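Local coordinates for protein glycosyl hydrolase BlGH5_18 (Bifidobacterium longum subsp. infantis, PDB 7LQX) that probably hydrolyses glycosidic bonds in the breakdown of N-glycans, as a family GH5 subfamily 18 glycoside hydrolase of a gut bacterium, at residues M22-Y30 / I55-F66; P268-A279 / N305-C313. One frame throughout, in Å; residues are numbered along the deposited sequence. Where two conformers were deposited one is given.

Interaction 1: M22-Y30 / I55-F66; sequences MRMRFGVNY and IRNLGMDHVRVF
Asp61 OD1 accepts three hydrogen bonds. Arg25 grips Asp61 OD1 side-on, NE at 2.8 Å and NH2 at 2.9 Å, both from above the carboxylate plane. His62 ND1 supplies the third, the straightest of them, and OD1 lies in the plane of its ring. The other oxygen, OD2, is held from opposite faces of the carboxylate: Arg23 NH2 reaches Asp61 OD2 at 2.7 Å, and the backbone N of Phe26 comes on the syn side in a straight bond (180°). With CG set between the backbone N and the carbonyl carbon (chi1 60°), the Asp61 carboxylate lies beside the start of strand 25-29. Asp61 N closes the ring of bonds onto Phe26 O. Arg25 has a second acidic partner in Asp100.

Strands 25-29 and 62-65 run parallel, joined by helix 45-57 in a beta-alpha-beta unit of the TIM barrel, the GH5 fold. Gly27 CA sits over the His62 ring face, 3.5 Å from its centroid. A side chain on Gly27 would run into His62 O. The far nitrogen of His62 bonds to Thr310. On the same face of the sheet, Arg64 NH1 donates to Asn29 OD1 at 2.9 Å, tilted out of the amide plane. The guanidinium also pairs with Asp104 and Glu276, and Phe66 CE1 lies over its centre.

Val28 points to the other face, toward the helix. Its CG2 meets Ile55 CG2 at 3.6 Å, while CG1 touches the selenium of Met60, a selenomethionine. A water links Tyr30 O to Phe66 N.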
loop_
_atom_site.group_PDB
_atom_site.type_symbol
_atom_site.label_atom_id
_atom_site.label_comp_id
_atom_site.label_asym_id
_atom_site.label_seq_id
_atom_site.Cartn_x
_atom_site.Cartn_y
_atom_site.Cartn_z
HETATM N N MSE A 22 -40.097 13.228 13.213
HETATM C CA MSE A 22 -39.456 12.858 11.951
HETATM C C MSE A 22 -38.422 13.921 11.615
HETATM O O MSE A 22 -38.529 15.054 12.087
HETATM C CB MSE A 22 -40.488 12.788 10.829
HETATM C CG MSE A 22 -41.627 11.819 11.093
HETATM SE SE MSE A 22 -41.019 9.972 11.260
HETATM C CE MSE A 22 -40.814 9.531 9.372
ATOM N N ARG A 23 -37.460 13.577 10.763
ATOM C CA ARG A 23 -36.428 14.541 10.401
ATOM C C ARG A 23 -35.564 13.985 9.282
ATOM O O ARG A 23 -35.562 12.780 9.013
ATOM C CB ARG A 23 -35.579 14.885 11.631
ATOM C CG ARG A 23 -35.055 13.663 12.402
ATOM C CD ARG A 23 -33.747 13.972 13.141
ATOM N NE ARG A 23 -33.046 15.028 12.435
ATOM C CZ ARG A 23 -31.736 15.159 12.327
ATOM N NH1 ARG A 23 -30.921 14.293 12.904
ATOM N NH2 ARG A 23 -31.272 16.179 11.637
HETATM N N MSE A 24 -34.834 14.892 8.625
HETATM C CA MSE A 24 -33.906 14.545 7.551
HETATM C C MSE A 24 -32.507 14.862 8.073
HETATM O O MSE A 24 -32.269 15.951 8.586
HETATM C CB MSE A 24 -34.147 15.376 6.295
HETATM C CG MSE A 24 -33.144 15.092 5.183
HETATM SE SE MSE A 24 -33.500 16.150 3.574
HETATM C CE MSE A 24 -35.187 15.363 3.066
ATOM N N ARG A 25 -31.579 13.931 7.910
ATOM C CA ARG A 25 -30.256 14.084 8.489
ATOM C C ARG A 25 -29.366 14.926 7.582
ATOM O O ARG A 25 -29.420 14.816 6.353
ATOM C CB ARG A 25 -29.626 12.704 8.688
ATOM C CG ARG A 25 -30.518 11.653 9.354
ATOM C CD ARG A 25 -30.779 11.936 10.827
ATOM N NE ARG A 25 -29.548 12.227 11.553
ATOM C CZ ARG A 25 -28.793 11.326 12.178
ATOM N NH1 ARG A 25 -29.129 10.038 12.193
ATOM N NH2 ARG A 25 -27.694 11.733 12.798
ATOM N N PHE A 26 -28.546 15.777 8.199
ATOM C CA PHE A 26 -27.568 16.594 7.483
ATOM C C PHE A 26 -26.200 16.416 8.125
ATOM O O PHE A 26 -26.060 16.553 9.344
ATOM C CB PHE A 26 -27.984 18.073 7.436
ATOM C CG PHE A 26 -29.027 18.348 6.399
ATOM C CD1 PHE A 26 -30.374 18.117 6.655
ATOM C CD2 PHE A 26 -28.657 18.784 5.140
ATOM C CE1 PHE A 26 -31.325 18.350 5.678
ATOM C CE2 PHE A 26 -29.600 19.014 4.164
ATOM C CZ PHE A 26 -30.934 18.785 4.425
ATOM N N GLY A 27 -25.206 16.076 7.313
ATOM C CA GLY A 27 -23.879 15.843 7.839
ATOM C C GLY A 27 -22.822 16.009 6.770
ATOM O O GLY A 27 -23.093 16.487 5.667
ATOM N N VAL A 28 -21.593 15.617 7.117
ATOM C CA VAL A 28 -20.458 15.758 6.214
ATOM C C VAL A 28 -19.617 14.493 6.204
ATOM O O VAL A 28 -19.508 13.773 7.202
ATOM C CB VAL A 28 -19.558 16.976 6.537
ATOM C CG1 VAL A 28 -20.320 18.268 6.358
ATOM C CG2 VAL A 28 -18.991 16.873 7.940
ATOM N N ASN A 29 -19.023 14.234 5.047
ATOM C CA ASN A 29 -17.912 13.306 4.919
ATOM C C ASN A 29 -16.684 14.009 5.465
ATOM O O ASN A 29 -16.272 15.043 4.935
ATOM C CB ASN A 29 -17.739 12.956 3.448
ATOM C CG ASN A 29 -18.859 12.063 2.948
ATOM O OD1 ASN A 29 -18.858 10.866 3.214
ATOM N ND2 ASN A 29 -19.829 12.648 2.243
ATOM N N TYR A 30 -16.127 13.473 6.545
ATOM C CA TYR A 30 -15.095 14.165 7.312
ATOM C C TYR A 30 -13.725 13.876 6.719
ATOM O O TYR A 30 -13.249 12.739 6.765
ATOM C CB TYR A 30 -15.175 13.767 8.786
ATOM C CG TYR A 30 -14.058 14.332 9.625
ATOM C CD1 TYR A 30 -13.683 15.650 9.499
ATOM C CD2 TYR A 30 -13.387 13.543 10.550
ATOM C CE1 TYR A 30 -12.639 16.179 10.261
ATOM C CE2 TYR A 30 -12.367 14.060 11.322
ATOM C CZ TYR A 30 -11.995 15.373 11.177
ATOM O OH TYR A 30 -10.953 15.853 11.950
ATOM N N ILE A 55 -17.687 21.826 12.406
ATOM C CA ILE A 55 -18.710 21.089 11.668
ATOM C C ILE A 55 -20.042 21.153 12.404
ATOM O O ILE A 55 -21.087 21.436 11.807
ATOM C CB ILE A 55 -18.245 19.638 11.447
ATOM C CG1 ILE A 55 -17.075 19.609 10.461
ATOM C CG2 ILE A 55 -19.409 18.775 10.964
ATOM C CD1 ILE A 55 -16.306 18.310 10.483
ATOM N N ARG A 56 -20.024 20.904 13.717
ATOM C CA ARG A 56 -21.264 20.973 14.484
ATOM C C ARG A 56 -21.892 22.356 14.374
ATOM O O ARG A 56 -23.121 22.488 14.315
ATOM C CB ARG A 56 -20.992 20.637 15.953
ATOM C CG ARG A 56 -22.179 20.862 16.897
ATOM C CD ARG A 56 -23.382 19.982 16.565
ATOM N NE ARG A 56 -24.523 20.268 17.438
ATOM C CZ ARG A 56 -25.411 21.242 17.228
ATOM N NH1 ARG A 56 -25.305 22.035 16.171
ATOM N NH2 ARG A 56 -26.415 21.428 18.079
ATOM N N ASN A 57 -21.062 23.401 14.358
ATOM C CA ASN A 57 -21.573 24.766 14.330
ATOM C C ASN A 57 -22.237 25.125 13.008
ATOM O O ASN A 57 -22.967 26.119 12.952
ATOM C CB ASN A 57 -20.457 25.743 14.685
ATOM C CG ASN A 57 -20.153 25.747 16.169
ATOM O OD1 ASN A 57 -20.908 25.190 16.967
ATOM N ND2 ASN A 57 -19.052 26.372 16.549
ATOM N N LEU A 58 -22.019 24.338 11.951
ATOM C CA LEU A 58 -22.808 24.456 10.734
ATOM C C LEU A 58 -24.220 23.914 10.888
ATOM O O LEU A 58 -25.015 24.019 9.941
ATOM C CB LEU A 58 -22.156 23.668 9.600
ATOM C CG LEU A 58 -20.839 24.168 9.027
ATOM C CD1 LEU A 58 -20.425 23.219 7.903
ATOM C CD2 LEU A 58 -20.964 25.597 8.536
ATOM N N GLY A 59 -24.542 23.318 12.029
ATOM C CA GLY A 59 -25.816 22.657 12.198
ATOM C C GLY A 59 -25.843 21.229 11.714
ATOM O O GLY A 59 -26.914 20.726 11.347
HETATM N N MSE A 60 -24.699 20.558 11.689
HETATM C CA MSE A 60 -24.627 19.171 11.256
HETATM C C MSE A 60 -24.987 18.241 12.402
HETATM O O MSE A 60 -24.696 18.531 13.565
HETATM C CB MSE A 60 -23.217 18.844 10.777
HETATM C CG MSE A 60 -22.732 19.720 9.651
HETATM SE SE MSE A 60 -23.746 19.524 8.014
HETATM C CE MSE A 60 -24.938 21.015 8.173
ATOM N N ASP A 61 -25.617 17.115 12.074
ATOM C CA ASP A 61 -25.963 16.115 13.070
ATOM C C ASP A 61 -25.154 14.831 12.949
ATOM O O ASP A 61 -25.291 13.955 13.807
ATOM C CB ASP A 61 -27.470 15.820 13.032
ATOM C CG ASP A 61 -27.932 15.305 11.688
ATOM O OD1 ASP A 61 -27.518 14.193 11.310
ATOM O OD2 ASP A 61 -28.695 16.016 11.010
ATOM N N HIS A 62 -24.307 14.692 11.928
ATOM C CA HIS A 62 -23.498 13.487 11.821
ATOM C C HIS A 62 -22.287 13.727 10.939
ATOM O O HIS A 62 -22.231 14.679 10.155
ATOM C CB HIS A 62 -24.300 12.300 11.255
ATOM C CG HIS A 62 -24.636 12.434 9.798
ATOM N ND1 HIS A 62 -25.769 13.075 9.359
ATOM C CD2 HIS A 62 -23.987 12.014 8.684
ATOM C CE1 HIS A 62 -25.806 13.048 8.037
ATOM N NE2 HIS A 62 -24.738 12.408 7.602
ATOM N N VAL A 63 -21.332 12.809 11.070
ATOM C CA VAL A 63 -20.178 12.704 10.197
ATOM C C VAL A 63 -20.056 11.269 9.701
ATOM O O VAL A 63 -20.471 10.315 10.366
ATOM C CB VAL A 63 -18.873 13.123 10.912
ATOM C CG1 VAL A 63 -18.886 14.606 11.252
ATOM C CG2 VAL A 63 -18.637 12.287 12.166
ATOM N N ARG A 64 -19.476 11.126 8.511
ATOM C CA ARG A 64 -19.022 9.851 7.963
ATOM C C ARG A 64 -17.500 9.862 7.997
ATOM O O ARG A 64 -16.879 10.835 7.563
ATOM C CB ARG A 64 -19.554 9.675 6.539
ATOM C CG ARG A 64 -19.174 8.380 5.846
ATOM C CD ARG A 64 -20.004 8.187 4.580
ATOM N NE ARG A 64 -19.469 7.103 3.760
ATOM C CZ ARG A 64 -19.092 7.221 2.489
ATOM N NH1 ARG A 64 -19.201 8.372 1.839
ATOM N NH2 ARG A 64 -18.608 6.163 1.860
ATOM N N VAL A 65 -16.903 8.813 8.553
ATOM C CA VAL A 65 -15.463 8.803 8.757
ATOM C C VAL A 65 -14.830 7.565 8.147
ATOM O O VAL A 65 -15.456 6.507 8.022
ATOM C CB VAL A 65 -15.083 8.952 10.246
ATOM C CG1 VAL A 65 -15.736 10.198 10.824
ATOM C CG2 VAL A 65 -15.492 7.718 11.022
ATOM N N PHE A 66 -13.557 7.715 7.794
ATOM C CA PHE A 66 -12.837 6.797 6.923
ATOM C C PHE A 66 -11.475 6.388 7.462
ATOM O O PHE A 66 -10.465 7.035 7.163
ATOM C CB PHE A 66 -12.626 7.449 5.550
ATOM C CG PHE A 66 -13.887 7.937 4.902
ATOM C CD1 PHE A 66 -14.590 7.106 4.059
ATOM C CD2 PHE A 66 -14.368 9.208 5.138
ATOM C CE1 PHE A 66 -15.752 7.533 3.454
ATOM C CE2 PHE A 66 -15.536 9.650 4.530
ATOM C CZ PHE A 66 -16.224 8.810 3.686
HETATM O O HOH W 1 -12.770 10.596 8.465
#

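Interaction 2: P268-A279 / N305-C313; sequences PDRPVWLQEVGA and NLWGVTWWC. With EDO (1,2-ethanediol), chain D.
Trp273 and Trp307 both carry CG opposite the backbone N (chi1 -176° and 171°), which sends both indoles off in the same direction, one alongside the other. The edge of Trp307 meets the face of Trp273 in a T-shaped pair, planes at 64°, with CZ3 of Trp307 3.6 Å from CD2 of Trp273. Strands 272-277 and 306-312 are parallel neighbours in the TIM barrel, and helix 289-300 completes their beta-alpha-beta unit. Gln275 CG lies over the opposite face of Trp273. Trp273 NE1 donates to Thr310 OG1 at 2.7 Å, with the oxygen near the indole plane, which fixes the ring's rotation.

At the start of the strands, Asn305 ND2 spans two carbonyls, Pro268 O at 3.0 Å and Arg270 O at 2.9 Å. Both acceptors lie in its amide plane.

Farther along, Val277 O sits over the centre of the Trp311 ring, 3.1 Å from CD2, and accepts a bond from Trp312 N. Val277 CG1 presses on Trp311 CE3 at 3.4 Å. A water accepts from Trp311 NE1 and Ala279 N. An alanine in place of Trp311 is likely to leave Val277 CG1 and Gly278 CA without their aromatic cover and this water without its NE1 donor.

Glu276 extends beside Trp312 near the C-terminal ends of the strands, where GH5 enzymes carry their active site. A 1,2-ethanediol, probably from the crystallisation liquor, also bonds to Ser111 and Asn162, consistent with a pocket at that site. It lies over one face of Trp312, and its O1 donates to Glu276 OE2 at 2.6 Å.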
loop_
_atom_site.group_PDB
_atom_site.type_symbol
_atom_site.label_atom_id
_atom_site.label_comp_id
_atom_site.label_asym_id
_atom_site.label_seq_id
_atom_site.Cartn_x
_atom_site.Cartn_y
_atom_site.Cartn_z
ATOM N N PRO A 268 -41.059 -0.433 0.031
ATOM C CA PRO A 268 -41.353 0.936 -0.429
ATOM C C PRO A 268 -41.001 2.019 0.574
ATOM O O PRO A 268 -41.009 3.201 0.202
ATOM C CB PRO A 268 -42.866 0.901 -0.700
ATOM C CG PRO A 268 -43.365 -0.153 0.202
ATOM C CD PRO A 268 -42.292 -1.221 0.231
ATOM N N ASP A 269 -40.695 1.659 1.819
ATOM C CA ASP A 269 -40.284 2.607 2.846
ATOM C C ASP A 269 -38.772 2.649 3.043
ATOM O O ASP A 269 -38.303 3.329 3.954
ATOM C CB ASP A 269 -41.010 2.283 4.158
ATOM C CG ASP A 269 -42.514 2.327 4.006
ATOM O OD1 ASP A 269 -43.010 3.299 3.404
ATOM O OD2 ASP A 269 -43.191 1.384 4.461
ATOM N N ARG A 270 -38.002 1.963 2.204
ATOM C CA ARG A 270 -36.557 1.926 2.393
ATOM C C ARG A 270 -35.964 3.330 2.343
ATOM O O ARG A 270 -36.228 4.078 1.390
ATOM C CB ARG A 270 -35.921 1.070 1.309
ATOM C CG ARG A 270 -34.408 1.004 1.426
ATOM C CD ARG A 270 -33.863 0.118 0.348
ATOM N NE ARG A 270 -32.407 -0.031 0.291
ATOM C CZ ARG A 270 -31.709 -0.948 0.955
ATOM N NH1 ARG A 270 -32.316 -1.761 1.805
ATOM N NH2 ARG A 270 -30.391 -1.029 0.780
ATOM N N PRO A 271 -35.162 3.724 3.330
ATOM C CA PRO A 271 -34.517 5.041 3.265
ATOM C C PRO A 271 -33.454 5.096 2.182
ATOM O O PRO A 271 -32.749 4.120 1.922
ATOM C CB PRO A 271 -33.887 5.209 4.658
ATOM C CG PRO A 271 -34.583 4.190 5.536
ATOM C CD PRO A 271 -34.881 3.045 4.606
ATOM N N VAL A 272 -33.350 6.267 1.562
ATOM C CA VAL A 272 -32.288 6.594 0.620
ATOM C C VAL A 272 -31.366 7.606 1.291
ATOM O O VAL A 272 -31.794 8.709 1.642
ATOM C CB VAL A 272 -32.852 7.175 -0.684
ATOM C CG1 VAL A 272 -31.712 7.559 -1.608
ATOM C CG2 VAL A 272 -33.770 6.180 -1.360
ATOM N N TRP A 273 -30.094 7.253 1.445
ATOM C CA TRP A 273 -29.092 8.152 2.005
ATOM C C TRP A 273 -28.257 8.703 0.854
ATOM O O TRP A 273 -27.540 7.953 0.192
ATOM C CB TRP A 273 -28.218 7.387 3.001
ATOM C CG TRP A 273 -27.210 8.245 3.704
ATOM C CD1 TRP A 273 -27.110 9.599 3.648
ATOM C CD2 TRP A 273 -26.167 7.804 4.584
ATOM N NE1 TRP A 273 -26.060 10.036 4.419
ATOM C CE2 TRP A 273 -25.475 8.953 5.019
ATOM C CE3 TRP A 273 -25.760 6.556 5.055
ATOM C CZ2 TRP A 273 -24.390 8.886 5.888
ATOM C CZ3 TRP A 273 -24.696 6.490 5.925
ATOM C CH2 TRP A 273 -24.015 7.649 6.332
ATOM N N LEU A 274 -28.387 10.003 0.599
ATOM C CA LEU A 274 -27.460 10.724 -0.271
ATOM C C LEU A 274 -26.170 10.864 0.528
ATOM O O LEU A 274 -25.904 11.879 1.179
ATOM C CB LEU A 274 -28.055 12.064 -0.645
ATOM C CG LEU A 274 -27.320 12.843 -1.725
ATOM C CD1 LEU A 274 -27.018 12.015 -2.952
ATOM C CD2 LEU A 274 -28.175 14.056 -2.094
ATOM N N GLN A 275 -25.382 9.783 0.506
ATOM C CA GLN A 275 -24.218 9.638 1.374
ATOM C C GLN A 275 -23.028 10.438 0.878
ATOM O O GLN A 275 -22.148 10.768 1.683
ATOM C CB GLN A 275 -23.904 8.141 1.497
ATOM C CG GLN A 275 -22.813 7.800 2.486
ATOM C CD GLN A 275 -22.475 6.320 2.521
ATOM O OE1 GLN A 275 -22.583 5.660 3.567
ATOM N NE2 GLN A 275 -22.074 5.793 1.401
ATOM N N GLU A 276 -22.992 10.767 -0.411
ATOM C CA GLU A 276 -22.083 11.771 -0.915
ATOM C C GLU A 276 -22.777 12.631 -1.949
ATOM O O GLU A 276 -23.433 12.113 -2.856
ATOM C CB GLU A 276 -20.862 11.183 -1.639
ATOM C CG GLU A 276 -19.951 10.388 -0.772
ATOM C CD GLU A 276 -18.783 9.802 -1.515
ATOM O OE1 GLU A 276 -18.596 10.086 -2.724
ATOM O OE2 GLU A 276 -18.068 9.006 -0.870
ATOM N N VAL A 277 -22.594 13.935 -1.829
ATOM C CA VAL A 277 -22.889 14.870 -2.905
ATOM C C VAL A 277 -21.898 16.008 -2.755
ATOM O O VAL A 277 -21.710 16.530 -1.652
ATOM C CB VAL A 277 -24.351 15.351 -2.865
ATOM C CG1 VAL A 277 -24.688 15.860 -1.490
ATOM C CG2 VAL A 277 -24.593 16.412 -3.932
ATOM N N GLY A 278 -21.229 16.363 -3.843
ATOM C CA GLY A 278 -20.278 17.456 -3.850
ATOM C C GLY A 278 -20.456 18.315 -5.083
ATOM O O GLY A 278 -21.258 18.007 -5.963
ATOM N N ALA A 279 -19.690 19.406 -5.137
ATOM C CA ALA A 279 -19.805 20.411 -6.195
ATOM C C ALA A 279 -18.480 20.464 -6.943
ATOM O O ALA A 279 -17.651 21.350 -6.691
ATOM C CB ALA A 279 -20.157 21.775 -5.607
ATOM N N ASN A 305 -38.440 9.351 0.054
ATOM C CA ASN A 305 -37.626 8.409 0.808
ATOM C C ASN A 305 -36.267 8.978 1.194
ATOM O O ASN A 305 -35.446 8.251 1.757
ATOM C CB ASN A 305 -37.420 7.124 0.007
ATOM C CG ASN A 305 -38.700 6.341 -0.174
ATOM O OD1 ASN A 305 -39.649 6.820 -0.785
ATOM N ND2 ASN A 305 -38.727 5.128 0.351
ATOM N N LEU A 306 -36.000 10.247 0.905
ATOM C CA LEU A 306 -34.693 10.810 1.228
ATOM C C LEU A 306 -34.525 10.908 2.742
ATOM O O LEU A 306 -35.249 11.645 3.415
ATOM C CB LEU A 306 -34.519 12.178 0.578
ATOM C CG LEU A 306 -33.108 12.760 0.761
ATOM C CD1 LEU A 306 -32.037 11.893 0.112
ATOM C CD2 LEU A 306 -33.029 14.183 0.225
ATOM N N TRP A 307 -33.528 10.201 3.265
ATOM C CA TRP A 307 -33.285 10.097 4.697
ATOM C C TRP A 307 -32.264 11.108 5.180
ATOM O O TRP A 307 -32.328 11.543 6.335
ATOM C CB TRP A 307 -32.773 8.678 4.975
ATOM C CG TRP A 307 -32.260 8.394 6.346
ATOM C CD1 TRP A 307 -32.965 7.882 7.392
ATOM C CD2 TRP A 307 -30.911 8.532 6.804
ATOM N NE1 TRP A 307 -32.148 7.724 8.484
ATOM C CE2 TRP A 307 -30.882 8.115 8.148
ATOM C CE3 TRP A 307 -29.730 8.979 6.214
ATOM C CZ2 TRP A 307 -29.720 8.131 8.909
ATOM C CZ3 TRP A 307 -28.581 8.993 6.974
ATOM C CH2 TRP A 307 -28.581 8.573 8.301
ATOM N N GLY A 308 -31.316 11.472 4.339
ATOM C CA GLY A 308 -30.258 12.370 4.764
ATOM C C GLY A 308 -29.367 12.749 3.608
ATOM O O GLY A 308 -29.350 12.086 2.568
ATOM N N VAL A 309 -28.622 13.839 3.811
ATOM C CA VAL A 309 -27.678 14.376 2.840
ATOM C C VAL A 309 -26.358 14.578 3.564
ATOM O O VAL A 309 -26.317 15.229 4.612
ATOM C CB VAL A 309 -28.158 15.720 2.255
ATOM C CG1 VAL A 309 -27.115 16.266 1.280
ATOM C CG2 VAL A 309 -29.524 15.565 1.603
ATOM N N THR A 310 -25.286 14.034 3.001
ATOM C CA THR A 310 -23.951 14.114 3.591
ATOM C C THR A 310 -23.010 14.694 2.551
ATOM O O THR A 310 -22.699 14.044 1.551
ATOM C CB THR A 310 -23.517 12.734 4.081
ATOM O OG1 THR A 310 -24.563 12.201 4.913
ATOM C CG2 THR A 310 -22.222 12.800 4.857
ATOM N N TRP A 311 -22.590 15.934 2.776
ATOM C CA TRP A 311 -21.819 16.649 1.768
ATOM C C TRP A 311 -20.404 16.075 1.682
ATOM O O TRP A 311 -19.805 15.714 2.696
ATOM C CB TRP A 311 -21.791 18.175 2.064
ATOM C CG TRP A 311 -21.532 18.893 0.779
ATOM C CD1 TRP A 311 -20.333 19.362 0.311
ATOM C CD2 TRP A 311 -22.489 19.147 -0.251
ATOM N NE1 TRP A 311 -20.498 19.902 -0.943
ATOM C CE2 TRP A 311 -21.812 19.778 -1.310
ATOM C CE3 TRP A 311 -23.863 18.911 -0.375
ATOM C CZ2 TRP A 311 -22.456 20.164 -2.478
ATOM C CZ3 TRP A 311 -24.495 19.294 -1.538
ATOM C CH2 TRP A 311 -23.792 19.909 -2.575
ATOM N N TRP A 312 -19.886 15.947 0.458
ATOM C CA TRP A 312 -18.469 15.659 0.231
ATOM C C TRP A 312 -17.809 16.992 -0.129
ATOM O O TRP A 312 -18.011 17.482 -1.239
ATOM C CB TRP A 312 -18.243 14.638 -0.900
ATOM C CG TRP A 312 -16.793 14.319 -0.901
ATOM C CD1 TRP A 312 -15.796 15.078 -1.435
ATOM C CD2 TRP A 312 -16.155 13.216 -0.251
ATOM N NE1 TRP A 312 -14.575 14.518 -1.158
ATOM C CE2 TRP A 312 -14.768 13.368 -0.439
ATOM C CE3 TRP A 312 -16.624 12.107 0.463
ATOM C CZ2 TRP A 312 -13.842 12.454 0.067
ATOM C CZ3 TRP A 312 -15.709 11.202 0.963
ATOM C CH2 TRP A 312 -14.332 11.382 0.766
ATOM N N CYS A 313 -17.008 17.586 0.774
ATOM C CA CYS A 313 -16.541 17.023 2.030
ATOM C C CYS A 313 -16.413 18.155 3.054
ATOM O O CYS A 313 -16.675 19.324 2.747
ATOM C CB CYS A 313 -15.190 16.339 1.857
ATOM S SG CYS A 313 -13.955 17.309 0.982
HETATM C C1 EDO D . -15.404 9.836 -2.510
HETATM O O1 EDO D . -16.068 8.572 -2.472
HETATM C C2 EDO D . -13.943 9.619 -2.130
HETATM O O2 EDO D . -13.369 8.683 -3.057
HETATM O O HOH W 2 -18.238 20.289 -2.653
#

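How the interactions relate
From the N terminus, strand 25-29 comes first, and interaction 1 closes a loop through helix 45-57 when strand 62-65 lays itself alongside. Much later, interaction 2 closes a second loop of similar size, from 268-279 through helix 289-300 to 305-313. The two loops follow in series and neither nest nor cross. In space they meet, because strand 306-312 is the neighbour of strand 25-29 and so brings the last barrel strand back to the first. Arg25 O and Val309 N, 2.8 Å apart, probably bond across this seam. Asn29 CB packs on Trp312 CE3.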